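Local coordinates for protein 6-phospho-beta-glucosidase BglT (PDB 1UP7) that hydrolyses cellobiose 6'-phosphate to glucose 6-phosphate and glucose, as a family 4 glycosidase that depends on NAD+ and manganese, at residues E42-K45 / I46-F50; H146-E149 / F150-Y154; K200-K204 / G205-T209; Y247-E250 / K251-K255; Y296-A299 / A300-I304. All blocks are in the same frame, centred on the assembly; numbering follows the deposited sequence.

Interaction 1: E42-K45 / I46-F50; sequences EKQK and IVVDF. With NAD (nicotinamide-adenine-dinucleotide), chain I.
The carboxylate of D49 is the flat group that meets K45 across this helical turn: K45 NZ lies 3.2 Å from D49 OD1, on the syn lone pair of that oxygen, in a salt bridge between residues i and i+4. K45 CE also comes 3.5 Å from D49 OD2, because the lysine chain bends at chi2 (83°) and folds over toward the acid. Both residues sit on helix 41-55, where D49 N donates to K45 O and V48 N to Q44 O, the latter 2.7 Å long. On the inner side Q44 and V48 run side by side, CG to CG2 3.8 Å, and rest against strands 33-37 and 60-63 of the Rossmann beta-alpha-beta unit. With an alanine at D49, the K45 ammonium would probably lose its mate in this turn and be free to swing. K43 points elsewhere, reaching the NAD adenosine ribose with a weak hydrogen bond from NZ to O3B of 3.4 Å; E271 offers NZ a long, weak ion pair. The two lysines thus do different work: K45 pairs with an acid one turn on, whereas the charge of K43, near phosphate oxygen O2A, is likely to be electrostatically favourable beside the negative diphosphate.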
# COMPACT_ATOMS: atom_id res chain seq x y z
N GLU A 42 34.38 35.84 -13.69
CA GLU A 42 34.72 36.47 -14.96
C GLU A 42 33.86 35.93 -16.10
O GLU A 42 33.44 36.70 -16.98
CB GLU A 42 36.25 36.39 -15.24
CG GLU A 42 37.09 36.30 -13.96
CD GLU A 42 38.57 36.70 -14.10
OE1 GLU A 42 39.01 37.10 -15.21
OE2 GLU A 42 39.32 36.61 -13.08
N LYS A 43 33.54 34.64 -16.07
CA LYS A 43 32.66 34.06 -17.06
C LYS A 43 31.24 34.60 -16.89
O LYS A 43 30.60 34.99 -17.87
CB LYS A 43 32.70 32.54 -16.98
CG LYS A 43 32.05 31.83 -18.16
CD LYS A 43 31.28 30.63 -17.66
CE LYS A 43 31.61 29.33 -18.37
NZ LYS A 43 30.35 28.46 -18.37
N GLN A 44 30.75 34.64 -15.66
CA GLN A 44 29.40 35.11 -15.41
C GLN A 44 29.21 36.59 -15.82
O GLN A 44 28.15 36.97 -16.34
CB GLN A 44 29.03 34.89 -13.97
CG GLN A 44 27.76 35.57 -13.61
CD GLN A 44 27.29 35.19 -12.25
OE1 GLN A 44 26.37 34.39 -12.12
NE2 GLN A 44 27.91 35.75 -11.24
N LYS A 45 30.24 37.41 -15.61
CA LYS A 45 30.16 38.84 -15.88
C LYS A 45 29.87 39.13 -17.36
O LYS A 45 29.08 40.01 -17.68
CB LYS A 45 31.44 39.53 -15.42
CG LYS A 45 31.66 40.94 -15.96
CD LYS A 45 30.89 41.97 -15.13
CE LYS A 45 31.35 43.40 -15.46
NZ LYS A 45 30.25 44.39 -15.20
N ILE A 46 30.52 38.38 -18.26
CA ILE A 46 30.25 38.50 -19.69
C ILE A 46 28.79 38.17 -19.99
O ILE A 46 28.11 38.92 -20.68
CB ILE A 46 31.20 37.61 -20.54
CG1 ILE A 46 32.62 38.19 -20.60
CG2 ILE A 46 30.66 37.41 -21.97
CD1 ILE A 46 33.70 37.08 -20.62
N VAL A 47 28.31 37.06 -19.44
CA VAL A 47 26.94 36.64 -19.68
C VAL A 47 25.92 37.62 -19.10
O VAL A 47 24.96 37.97 -19.78
CB VAL A 47 26.71 35.20 -19.16
CG1 VAL A 47 25.27 34.78 -19.41
CG2 VAL A 47 27.68 34.24 -19.83
N VAL A 48 26.15 38.08 -17.86
CA VAL A 48 25.25 39.02 -17.19
C VAL A 48 25.24 40.42 -17.85
O VAL A 48 24.19 41.09 -17.89
CB VAL A 48 25.47 39.07 -15.68
CG1 VAL A 48 24.70 40.23 -15.03
CG2 VAL A 48 25.05 37.74 -15.06
N ASP A 49 26.38 40.85 -18.40
CA ASP A 49 26.40 42.11 -19.13
C ASP A 49 25.53 42.02 -20.37
O ASP A 49 24.83 42.96 -20.72
CB ASP A 49 27.80 42.52 -19.58
CG ASP A 49 28.62 43.13 -18.47
OD1 ASP A 49 28.07 43.43 -17.40
OD2 ASP A 49 29.85 43.32 -18.58
N PHE A 50 25.59 40.87 -21.05
CA PHE A 50 24.70 40.60 -22.17
C PHE A 50 23.23 40.56 -21.70
O PHE A 50 22.37 41.19 -22.32
CB PHE A 50 25.14 39.32 -22.91
CG PHE A 50 24.21 38.88 -24.03
CD1 PHE A 50 23.69 39.78 -24.95
CD2 PHE A 50 23.91 37.53 -24.20
CE1 PHE A 50 22.86 39.35 -26.01
CE2 PHE A 50 23.09 37.10 -25.25
CZ PHE A 50 22.55 38.02 -26.14
PA NAD I . 27.91 24.80 -17.54
O1A NAD I . 29.17 24.04 -17.56
O2A NAD I . 27.88 26.06 -18.42
O5B NAD I . 27.71 25.19 -15.98
C5B NAD I . 26.89 26.28 -15.63
C4B NAD I . 27.61 27.19 -14.65
O4B NAD I . 27.70 26.58 -13.37
C3B NAD I . 29.04 27.57 -15.05
O3B NAD I . 29.08 28.97 -15.24
C2B NAD I . 29.90 27.14 -13.85
O2B NAD I . 30.91 28.08 -13.56
C1B NAD I . 28.86 27.14 -12.74
N9A NAD I . 29.20 26.33 -11.58
C8A NAD I . 29.90 25.15 -11.49
N7A NAD I . 29.89 24.79 -10.19
C5A NAD I . 29.18 25.67 -9.46
C6A NAD I . 28.88 25.79 -8.11
N6A NAD I . 29.30 24.90 -7.22
N1A NAD I . 28.12 26.87 -7.68
C2A NAD I . 27.69 27.83 -8.58
N3A NAD I . 28.02 27.72 -9.91
C4A NAD I . 28.75 26.66 -10.33
O3 NAD I . 26.77 23.76 -17.98
PN NAD I . 25.31 24.06 -18.57
O1N NAD I . 25.33 23.40 -19.89
O2N NAD I . 24.91 25.45 -18.46
O5D NAD I . 24.32 23.29 -17.58
C5D NAD I . 24.38 23.36 -16.16
C4D NAD I . 23.60 22.17 -15.60
O4D NAD I . 22.22 22.17 -15.98
C3D NAD I . 24.15 20.84 -16.09
O3D NAD I . 24.11 19.98 -14.98
C2D NAD I . 23.16 20.38 -17.16
O2D NAD I . 23.06 18.97 -17.32
C1D NAD I . 21.86 21.03 -16.76
N1N NAD I . 21.21 21.62 -17.94
C2N NAD I . 20.87 22.95 -17.81
C3N NAD I . 20.25 23.63 -18.83
C7N NAD I . 19.92 25.09 -18.63
O7N NAD I . 18.67 25.65 -19.00
N7N NAD I . 20.85 25.87 -18.06
C4N NAD I . 19.98 22.92 -20.01
C5N NAD I . 20.32 21.56 -20.16
C6N NAD I . 20.94 20.91 -19.09

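Interaction 2: H146-E149 / F150-Y154; sequences HITE and FVRNY
Backbone hydrogen bonds of the i to i+4 kind join H146-E149 to F150-Y154 within helix 144-155: F150 N to H146 O, V151 N to I147 O (2.8 Å), R152 N to T148 O and N153 N to E149 O. The helix then widens into a pi-type turn over 151-154. Side chains repeat the same spacing. E149 reaches forward along the helix, its chain bent at chi2 (66°), and its OE2 accepts from N153 ND2 at 2.7 Å with a nearly straight N-H...O angle of 170°. The acceptor lies in the amide plane of N153, yet the donor stands above the carboxylate, the two planes being 56° apart. The Y154 ring turns an edge to E149, CD1 lying 3.7 Å from E149 O. Aliphatic contacts follow alongside: T148 CG2 touches R152 CG at 3.9 Å, and I147 CG2 meets V151 CG2 at 4.2 Å, this last pair facing F160 of strand 160-162. Elsewhere F150 stacks on F119, and H146 NE2 bonds to E368 O. The buried E149 carboxylate also takes salt bridges from K365 and R369, so its charge is compensated from several directions; such surroundings would be expected to stabilise the ionised form and hold the group against rotation.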
# COMPACT_ATOMS: atom_id res chain seq x y z
N HIS A 146 17.35 12.39 -10.16
CA HIS A 146 18.08 11.73 -9.09
C HIS A 146 18.34 12.69 -7.91
O HIS A 146 18.21 12.33 -6.73
CB HIS A 146 19.40 11.17 -9.62
CG HIS A 146 20.07 10.19 -8.70
ND1 HIS A 146 21.19 9.48 -9.09
CD2 HIS A 146 19.81 9.82 -7.42
CE1 HIS A 146 21.59 8.72 -8.08
NE2 HIS A 146 20.77 8.90 -7.06
N ILE A 147 18.67 13.93 -8.24
CA ILE A 147 18.89 14.95 -7.24
C ILE A 147 17.59 15.28 -6.54
O ILE A 147 17.57 15.47 -5.35
CB ILE A 147 19.60 16.20 -7.89
CG1 ILE A 147 21.04 15.82 -8.25
CG2 ILE A 147 19.62 17.43 -6.90
CD1 ILE A 147 21.69 16.74 -9.24
N THR A 148 16.48 15.27 -7.28
CA THR A 148 15.19 15.49 -6.63
C THR A 148 14.85 14.37 -5.68
O THR A 148 14.37 14.64 -4.59
CB THR A 148 14.06 15.64 -7.69
OG1 THR A 148 14.43 16.65 -8.61
CG2 THR A 148 12.81 16.17 -7.09
N GLU A 149 15.10 13.11 -6.08
CA GLU A 149 14.90 11.97 -5.18
C GLU A 149 15.68 12.23 -3.89
O GLU A 149 15.18 12.06 -2.79
CB GLU A 149 15.39 10.67 -5.80
CG GLU A 149 15.37 9.44 -4.88
CD GLU A 149 13.96 9.00 -4.45
OE1 GLU A 149 13.02 9.10 -5.25
OE2 GLU A 149 13.81 8.53 -3.31
N PHE A 150 16.92 12.67 -4.05
CA PHE A 150 17.79 12.92 -2.93
C PHE A 150 17.27 14.05 -2.02
O PHE A 150 17.18 13.86 -0.79
CB PHE A 150 19.19 13.21 -3.45
CG PHE A 150 20.16 13.69 -2.41
CD1 PHE A 150 20.57 12.86 -1.37
CD2 PHE A 150 20.72 14.97 -2.53
CE1 PHE A 150 21.54 13.30 -0.43
CE2 PHE A 150 21.65 15.42 -1.61
CZ PHE A 150 22.08 14.58 -0.56
N VAL A 151 16.93 15.20 -2.61
CA VAL A 151 16.44 16.31 -1.82
C VAL A 151 15.06 16.07 -1.17
O VAL A 151 14.88 16.37 0.02
CB VAL A 151 16.38 17.62 -2.61
CG1 VAL A 151 15.81 18.76 -1.70
CG2 VAL A 151 17.76 17.99 -3.17
N ARG A 152 14.12 15.52 -1.92
CA ARG A 152 12.78 15.26 -1.37
C ARG A 152 12.76 14.19 -0.29
O ARG A 152 12.10 14.35 0.73
CB ARG A 152 11.80 14.86 -2.48
CG ARG A 152 11.49 15.98 -3.43
CD ARG A 152 10.85 17.20 -2.78
NE ARG A 152 9.70 16.84 -1.95
CZ ARG A 152 8.45 16.71 -2.40
NH1 ARG A 152 8.14 16.88 -3.67
NH2 ARG A 152 7.49 16.40 -1.55
N ASN A 153 13.49 13.10 -0.53
CA ASN A 153 13.37 11.92 0.33
C ASN A 153 14.46 11.73 1.37
O ASN A 153 14.30 10.97 2.31
CB ASN A 153 13.19 10.67 -0.55
CG ASN A 153 11.81 10.63 -1.20
OD1 ASN A 153 10.86 11.19 -0.67
ND2 ASN A 153 11.71 9.99 -2.36
N TYR A 154 15.58 12.42 1.22
CA TYR A 154 16.68 12.26 2.17
C TYR A 154 17.00 13.57 2.88
O TYR A 154 17.16 13.57 4.08
CB TYR A 154 17.90 11.64 1.50
CG TYR A 154 17.63 10.25 0.98
CD1 TYR A 154 16.97 10.07 -0.23
CD2 TYR A 154 17.99 9.11 1.73
CE1 TYR A 154 16.69 8.81 -0.72
CE2 TYR A 154 17.70 7.83 1.26
CZ TYR A 154 17.06 7.70 0.03
OH TYR A 154 16.79 6.47 -0.49

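Interaction 3: K200-K204 / G205-T209; sequences KVFVK and GEDVT
This is a tight beta hairpin in the C-terminal domain, in which strand 195-203 turns back through a type I' turn from V203 to E206 into the short strand 206-207. The register proves it: V203 and E206 form an antiparallel hydrogen-bonded pair, V203 N to E206 O being 2.9 Å, while F202 and D207 are a non-hydrogen-bonded pair. At the turn G205 has backbone angles at which a CB would clash with K204 O. On one face the F202 ring brings CE2 to 4.0 Å from D207 CB and makes a cation-pi contact with R344 of the second subunit. V208 CG2 packs 3.6 Å from V201 CG1; V201 also touches helix 166-177, and V208 touches F178. D207 has CG anti to its amide nitrogen (chi1 -169°), which sends the carboxylate toward K200: K200 NZ meets D207 OD2 at 3.0 Å on the syn lone pair in a salt bridge. Its OD1 takes both T209 N, closing an Asx turn, and T209 OG1. Replacing D207 with an alanine would probably leave K200 without this counter-charge and take from T209 N and OG1 their shared acceptor, undoing the Asx turn. T209 OG1 accepts from V201 N, 2.8 Å away, at an N-H...O angle of 173°.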
# COMPACT_ATOMS: atom_id res chain seq x y z
N LYS A 200 -0.69 8.05 -23.38
CA LYS A 200 -1.85 8.69 -24.01
C LYS A 200 -1.56 10.13 -24.37
O LYS A 200 -0.85 10.82 -23.64
CB LYS A 200 -3.12 8.60 -23.12
CG LYS A 200 -3.45 7.18 -22.60
CD LYS A 200 -4.79 6.65 -23.05
CE LYS A 200 -4.69 5.46 -24.02
NZ LYS A 200 -5.82 5.55 -25.09
N VAL A 201 -2.12 10.59 -25.48
CA VAL A 201 -2.02 11.98 -25.87
C VAL A 201 -3.40 12.53 -26.14
O VAL A 201 -4.16 11.96 -26.92
CB VAL A 201 -1.14 12.21 -27.12
CG1 VAL A 201 -1.13 13.69 -27.46
CG2 VAL A 201 0.26 11.77 -26.86
N PHE A 202 -3.70 13.65 -25.50
CA PHE A 202 -4.94 14.36 -25.70
C PHE A 202 -4.65 15.78 -26.20
O PHE A 202 -3.79 16.47 -25.63
CB PHE A 202 -5.76 14.47 -24.40
CG PHE A 202 -6.22 13.15 -23.82
CD1 PHE A 202 -5.40 12.44 -22.92
CD2 PHE A 202 -7.48 12.64 -24.12
CE1 PHE A 202 -5.85 11.23 -22.37
CE2 PHE A 202 -7.92 11.43 -23.58
CZ PHE A 202 -7.11 10.72 -22.70
N VAL A 203 -5.36 16.20 -27.24
CA VAL A 203 -5.27 17.58 -27.73
C VAL A 203 -6.67 18.16 -27.74
O VAL A 203 -7.58 17.65 -28.40
CB VAL A 203 -4.65 17.66 -29.14
CG1 VAL A 203 -4.85 19.08 -29.73
CG2 VAL A 203 -3.19 17.26 -29.08
N LYS A 204 -6.85 19.25 -26.99
CA LYS A 204 -8.19 19.83 -26.79
C LYS A 204 -9.25 18.77 -26.37
O LYS A 204 -10.41 18.83 -26.81
CB LYS A 204 -8.67 20.62 -28.02
CG LYS A 204 -7.96 21.96 -28.22
CD LYS A 204 -8.35 22.59 -29.55
CE LYS A 204 -7.38 23.72 -29.90
NZ LYS A 204 -7.72 24.38 -31.21
N GLY A 205 -8.84 17.81 -25.54
CA GLY A 205 -9.72 16.76 -25.08
C GLY A 205 -9.86 15.55 -25.97
O GLY A 205 -10.34 14.54 -25.49
N GLU A 206 -9.50 15.65 -27.25
CA GLU A 206 -9.56 14.47 -28.11
C GLU A 206 -8.33 13.57 -27.88
O GLU A 206 -7.20 14.06 -27.83
CB GLU A 206 -9.72 14.83 -29.60
CG GLU A 206 -9.73 13.57 -30.47
CD GLU A 206 -9.71 13.82 -31.98
OE1 GLU A 206 -9.89 14.99 -32.42
OE2 GLU A 206 -9.51 12.82 -32.74
N ASP A 207 -8.58 12.27 -27.73
CA ASP A 207 -7.56 11.24 -27.75
C ASP A 207 -7.00 11.08 -29.18
O ASP A 207 -7.66 10.58 -30.08
CB ASP A 207 -8.16 9.92 -27.23
CG ASP A 207 -7.10 8.86 -26.97
OD1 ASP A 207 -5.98 8.95 -27.51
OD2 ASP A 207 -7.31 7.87 -26.24
N VAL A 208 -5.75 11.53 -29.34
CA VAL A 208 -5.07 11.53 -30.63
C VAL A 208 -3.85 10.62 -30.59
O VAL A 208 -3.00 10.68 -31.49
CB VAL A 208 -4.64 12.95 -30.99
CG1 VAL A 208 -5.87 13.82 -31.25
CG2 VAL A 208 -3.76 13.56 -29.87
N THR A 209 -3.79 9.78 -29.56
CA THR A 209 -2.69 8.83 -29.36
C THR A 209 -2.31 8.04 -30.65
O THR A 209 -1.14 8.04 -31.03
CB THR A 209 -3.01 7.87 -28.19
OG1 THR A 209 -3.42 8.63 -27.05
CG2 THR A 209 -1.75 7.14 -27.70
O HOH W 1 -8.59 17.26 -31.41

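Interaction 4: Y247-E250 / K251-K255; sequences YLME and KKMFK
Two backbone hydrogen bonds tie M249 and E250 to the first turn of helix 250-258: M253 N donates to M249 O at 2.8 Å, and F254 N to E250 O at 2.7 Å, both nearly straight. M249 is the N-cap residue of helix 250-258 and also the first to leave helical geometry after helix 245-248, so a single residue turns the chain from one helix into the other. K251 faces the third subunit, another copy of the protein: its NZ forms a salt bridge with D398 there, and its backbone N donates to D395 of that subunit. K252 NZ has a long, weak ion pair with D225 of its own chain.

Packing around the junction is carried by methionine methyls and lysine methylenes. M253 has CG beside its backbone N (chi1 -64°), which leaves CG 3.4 Å from M249 O, the carbonyl its own amide bonds to, while the side chain also touches R245 and Y246 of the preceding helix. V396 of the third subunit packs on M249, placing this turn at the subunit interface. The M249 methyl, carried round by the bend at chi3 (64°), is shared between two neighbours: M249 CE lies 4.0 Å from M253 CE and 3.6 Å from K252 CD.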
# COMPACT_ATOMS: atom_id res chain seq x y z
N TYR A 247 19.49 2.17 -23.12
CA TYR A 247 19.10 0.90 -22.54
C TYR A 247 18.75 -0.12 -23.59
O TYR A 247 19.31 -1.20 -23.54
CB TYR A 247 17.91 1.11 -21.63
CG TYR A 247 18.23 1.93 -20.42
CD1 TYR A 247 18.22 3.32 -20.48
CD2 TYR A 247 18.52 1.32 -19.22
CE1 TYR A 247 18.50 4.09 -19.39
CE2 TYR A 247 18.79 2.08 -18.08
CZ TYR A 247 18.78 3.45 -18.18
OH TYR A 247 19.03 4.23 -17.08
N LEU A 248 17.88 0.22 -24.55
CA LEU A 248 17.29 -0.75 -25.46
C LEU A 248 18.09 -0.91 -26.77
O LEU A 248 17.90 -1.87 -27.52
CB LEU A 248 15.85 -0.37 -25.75
CG LEU A 248 14.94 -0.56 -24.55
CD1 LEU A 248 13.81 0.39 -24.77
CD2 LEU A 248 14.46 -2.02 -24.39
N MET A 249 18.97 0.06 -27.01
CA MET A 249 19.88 0.08 -28.16
C MET A 249 21.35 0.22 -27.70
O MET A 249 22.16 0.93 -28.34
CB MET A 249 19.53 1.22 -29.13
CG MET A 249 18.19 1.08 -29.81
SD MET A 249 17.73 2.54 -30.78
CE MET A 249 18.88 2.53 -31.89
N GLU A 250 21.69 -0.48 -26.62
CA GLU A 250 22.98 -0.31 -25.97
C GLU A 250 24.16 -0.53 -26.91
O GLU A 250 25.01 0.36 -27.01
CB GLU A 250 23.16 -1.19 -24.74
CG GLU A 250 24.36 -0.81 -23.92
CD GLU A 250 24.56 -1.69 -22.69
OE1 GLU A 250 23.65 -2.47 -22.31
OE2 GLU A 250 25.65 -1.62 -22.11
N LYS A 251 24.22 -1.68 -27.60
CA LYS A 251 25.34 -1.92 -28.49
C LYS A 251 25.47 -0.83 -29.55
O LYS A 251 26.58 -0.38 -29.83
CB LYS A 251 25.34 -3.30 -29.18
CG LYS A 251 25.31 -4.47 -28.20
CD LYS A 251 25.14 -5.84 -28.93
CE LYS A 251 24.04 -5.84 -29.97
NZ LYS A 251 23.97 -7.13 -30.74
N LYS A 252 24.36 -0.41 -30.14
CA LYS A 252 24.39 0.65 -31.15
C LYS A 252 24.89 1.97 -30.54
O LYS A 252 25.74 2.65 -31.10
CB LYS A 252 23.01 0.87 -31.75
CG LYS A 252 22.98 1.39 -33.15
CD LYS A 252 21.61 1.11 -33.83
CE LYS A 252 21.77 0.11 -34.99
NZ LYS A 252 20.44 -0.23 -35.60
N MET A 253 24.35 2.34 -29.38
CA MET A 253 24.78 3.55 -28.69
C MET A 253 26.24 3.50 -28.20
O MET A 253 26.97 4.51 -28.30
CB MET A 253 23.86 3.93 -27.51
CG MET A 253 22.40 4.28 -27.92
SD MET A 253 22.28 5.58 -29.21
CE MET A 253 21.97 4.67 -30.50
N PHE A 254 26.67 2.36 -27.66
CA PHE A 254 28.05 2.25 -27.26
C PHE A 254 28.98 2.49 -28.44
O PHE A 254 29.97 3.23 -28.28
CB PHE A 254 28.42 0.90 -26.64
CG PHE A 254 29.90 0.79 -26.32
CD1 PHE A 254 30.40 1.32 -25.11
CD2 PHE A 254 30.78 0.21 -27.22
CE1 PHE A 254 31.76 1.24 -24.82
CE2 PHE A 254 32.16 0.15 -26.93
CZ PHE A 254 32.65 0.67 -25.71
N LYS A 255 28.69 1.87 -29.59
CA LYS A 255 29.52 2.06 -30.78
C LYS A 255 29.53 3.52 -31.22
O LYS A 255 30.57 4.09 -31.55
CB LYS A 255 29.05 1.19 -31.93
CG LYS A 255 29.87 1.40 -33.19
CD LYS A 255 29.53 0.35 -34.26
CE LYS A 255 30.35 0.58 -35.54
NZ LYS A 255 31.80 0.89 -35.27

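Interaction 5: Y296-A299 / A300-I304; sequences YSTA and AAHLI. With NAD (nicotinamide-adenine-dinucleotide), chain I; G6P (6-O-phosphono-alpha-D-glucopyranose), chain J.
The first turns of helix 296-308 are regular, with A300, A301 and L303 bonding through their backbone N to the carbonyls of Y296, S297 and A299, and H302 N lying 2.8 Å from T298 O. This alpha helix begins in the active site, and its opening residue, Y296, belongs to the pockets of both NAD and glucose 6-phosphate. One face of the Y296 ring lies against the nicotinamide, whose C4N stands 3.2 Å above the ring plane, offset toward the rim. At its far end, Y296 OH is hydrogen-bonded to O3 of the sugar phosphate at 2.5 Å. The ring therefore bridges cofactor and sugar, covering the nicotinamide with its face and holding the sugar hydroxyl with its phenol oxygen. F140 meets the same ring edge-to-face, and N142 and N165, which bind substrate, touch it as well.

Further along, the contact passes to small residues. Three alanines, A299 to A301, keep the helix slim: A300 lies against F140, and A301 against I25 of helix 15-25. S297 touches E17 of that same helix. T298 and H302 lie side by side, one turn apart. T298 has its methyl anti to the amide nitrogen, which directs CG2 along the helix onto the imidazole. This is a CH-pi contact over the centre of the H302 ring, with T298 CG2 3.5 Å from the centroid and 14° off the ring normal.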
# COMPACT_ATOMS: atom_id res chain seq x y z
N TYR A 296 14.38 24.62 -21.91
CA TYR A 296 14.50 24.53 -20.46
C TYR A 296 13.99 25.85 -19.88
O TYR A 296 13.29 25.86 -18.87
CB TYR A 296 15.96 24.35 -20.06
CG TYR A 296 16.41 22.93 -19.67
CD1 TYR A 296 16.91 22.05 -20.62
CD2 TYR A 296 16.40 22.51 -18.34
CE1 TYR A 296 17.36 20.74 -20.25
CE2 TYR A 296 16.84 21.22 -17.98
CZ TYR A 296 17.32 20.36 -18.93
OH TYR A 296 17.76 19.11 -18.57
N SER A 297 14.32 26.95 -20.56
CA SER A 297 13.92 28.31 -20.20
C SER A 297 12.44 28.50 -20.00
O SER A 297 11.99 28.96 -18.95
CB SER A 297 14.28 29.25 -21.36
OG SER A 297 13.23 29.25 -22.36
N THR A 298 11.69 28.22 -21.06
CA THR A 298 10.25 28.30 -21.00
C THR A 298 9.75 27.41 -19.87
O THR A 298 8.83 27.81 -19.15
CB THR A 298 9.60 27.88 -22.33
OG1 THR A 298 10.12 28.70 -23.37
CG2 THR A 298 8.10 28.27 -22.35
N ALA A 299 10.31 26.21 -19.72
CA ALA A 299 9.72 25.30 -18.75
C ALA A 299 9.85 25.92 -17.35
O ALA A 299 8.91 25.88 -16.57
CB ALA A 299 10.35 23.90 -18.81
N ALA A 300 10.99 26.54 -17.08
CA ALA A 300 11.22 27.13 -15.78
C ALA A 300 10.39 28.39 -15.53
O ALA A 300 9.83 28.57 -14.44
CB ALA A 300 12.69 27.40 -15.56
N ALA A 301 10.32 29.25 -16.54
CA ALA A 301 9.60 30.51 -16.44
C ALA A 301 8.10 30.27 -16.32
O ALA A 301 7.42 30.91 -15.49
CB ALA A 301 9.91 31.41 -17.65
N HIS A 302 7.59 29.36 -17.15
CA HIS A 302 6.19 28.97 -17.12
C HIS A 302 5.82 28.35 -15.77
O HIS A 302 4.77 28.69 -15.20
CB HIS A 302 5.89 28.03 -18.30
CG HIS A 302 5.60 28.75 -19.59
ND1 HIS A 302 4.68 28.29 -20.52
CD2 HIS A 302 6.08 29.92 -20.08
CE1 HIS A 302 4.63 29.13 -21.53
NE2 HIS A 302 5.46 30.13 -21.29
N LEU A 303 6.70 27.50 -15.24
CA LEU A 303 6.55 26.92 -13.91
C LEU A 303 6.44 28.00 -12.82
O LEU A 303 5.52 27.99 -12.01
CB LEU A 303 7.67 25.92 -13.57
CG LEU A 303 7.53 25.32 -12.16
CD1 LEU A 303 6.19 24.54 -12.00
CD2 LEU A 303 8.74 24.46 -11.73
N ILE A 304 7.38 28.95 -12.85
CA ILE A 304 7.41 30.04 -11.88
C ILE A 304 6.16 30.94 -12.00
O ILE A 304 5.55 31.31 -11.01
CB ILE A 304 8.75 30.85 -12.01
CG1 ILE A 304 9.90 30.09 -11.36
CG2 ILE A 304 8.65 32.24 -11.34
CD1 ILE A 304 11.31 30.66 -11.69
PA NAD I . 27.91 24.80 -17.54
O1A NAD I . 29.17 24.04 -17.56
O2A NAD I . 27.88 26.06 -18.42
O5B NAD I . 27.71 25.19 -15.98
C5B NAD I . 26.89 26.28 -15.63
C4B NAD I . 27.61 27.19 -14.65
O4B NAD I . 27.70 26.58 -13.37
C3B NAD I . 29.04 27.57 -15.05
O3B NAD I . 29.08 28.97 -15.24
C2B NAD I . 29.90 27.14 -13.85
O2B NAD I . 30.91 28.08 -13.56
C1B NAD I . 28.86 27.14 -12.74
N9A NAD I . 29.20 26.33 -11.58
C8A NAD I . 29.90 25.15 -11.49
N7A NAD I . 29.89 24.79 -10.19
C5A NAD I . 29.18 25.67 -9.46
C6A NAD I . 28.88 25.79 -8.11
N6A NAD I . 29.30 24.90 -7.22
N1A NAD I . 28.12 26.87 -7.68
C2A NAD I . 27.69 27.83 -8.58
N3A NAD I . 28.02 27.72 -9.91
C4A NAD I . 28.75 26.66 -10.33
O3 NAD I . 26.77 23.76 -17.98
PN NAD I . 25.31 24.06 -18.57
O1N NAD I . 25.33 23.40 -19.89
O2N NAD I . 24.91 25.45 -18.46
O5D NAD I . 24.32 23.29 -17.58
C5D NAD I . 24.38 23.36 -16.16
C4D NAD I . 23.60 22.17 -15.60
O4D NAD I . 22.22 22.17 -15.98
C3D NAD I . 24.15 20.84 -16.09
O3D NAD I . 24.11 19.98 -14.98
C2D NAD I . 23.16 20.38 -17.16
O2D NAD I . 23.06 18.97 -17.32
C1D NAD I . 21.86 21.03 -16.76
N1N NAD I . 21.21 21.62 -17.94
C2N NAD I . 20.87 22.95 -17.81
C3N NAD I . 20.25 23.63 -18.83
C7N NAD I . 19.92 25.09 -18.63
O7N NAD I . 18.67 25.65 -19.00
N7N NAD I . 20.85 25.87 -18.06
C4N NAD I . 19.98 22.92 -20.01
C5N NAD I . 20.32 21.56 -20.16
C6N NAD I . 20.94 20.91 -19.09
C1 G6P J . 18.62 17.20 -23.60
C2 G6P J . 18.37 16.70 -22.15
C3 G6P J . 19.16 17.57 -21.17
C4 G6P J . 20.63 17.41 -21.50
C5 G6P J . 20.86 17.96 -22.92
C6 G6P J . 22.32 17.78 -23.33
O1 G6P J . 17.97 16.42 -24.62
O2 G6P J . 16.99 16.73 -21.77
O3 G6P J . 18.88 17.24 -19.80
O4 G6P J . 21.44 18.03 -20.51
O5 G6P J . 20.04 17.28 -23.90
O6 G6P J . 22.73 18.82 -24.20
P G6P J . 24.29 19.24 -24.30
O1P G6P J . 24.33 20.49 -25.15
O2P G6P J . 25.19 18.20 -24.95
O3P G6P J . 24.76 19.53 -22.91

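How the interactions relate
All five contacts are local, but they sit at different depths. Interactions 2 and 5 are buried; interactions 1, 3 and 4 are partly exposed. Interactions 1 and 2 occupy helices of two different beta-alpha-beta units of the Rossmann domain, their centres 31 Å apart, whereas 3, 4 and 5 belong to the C-terminal domain. Interactions 1 and 5 both touch NAD without touching each other: one reaches its adenosine ribose through a lysine, the other its nicotinamide through a tyrosine ring. Lysine-aspartate pairs mark the outer contacts 1 and 3, while the buried glutamate of interaction 2 gathers several partners. Interactions 3 and 4 each meet a different neighbouring subunit.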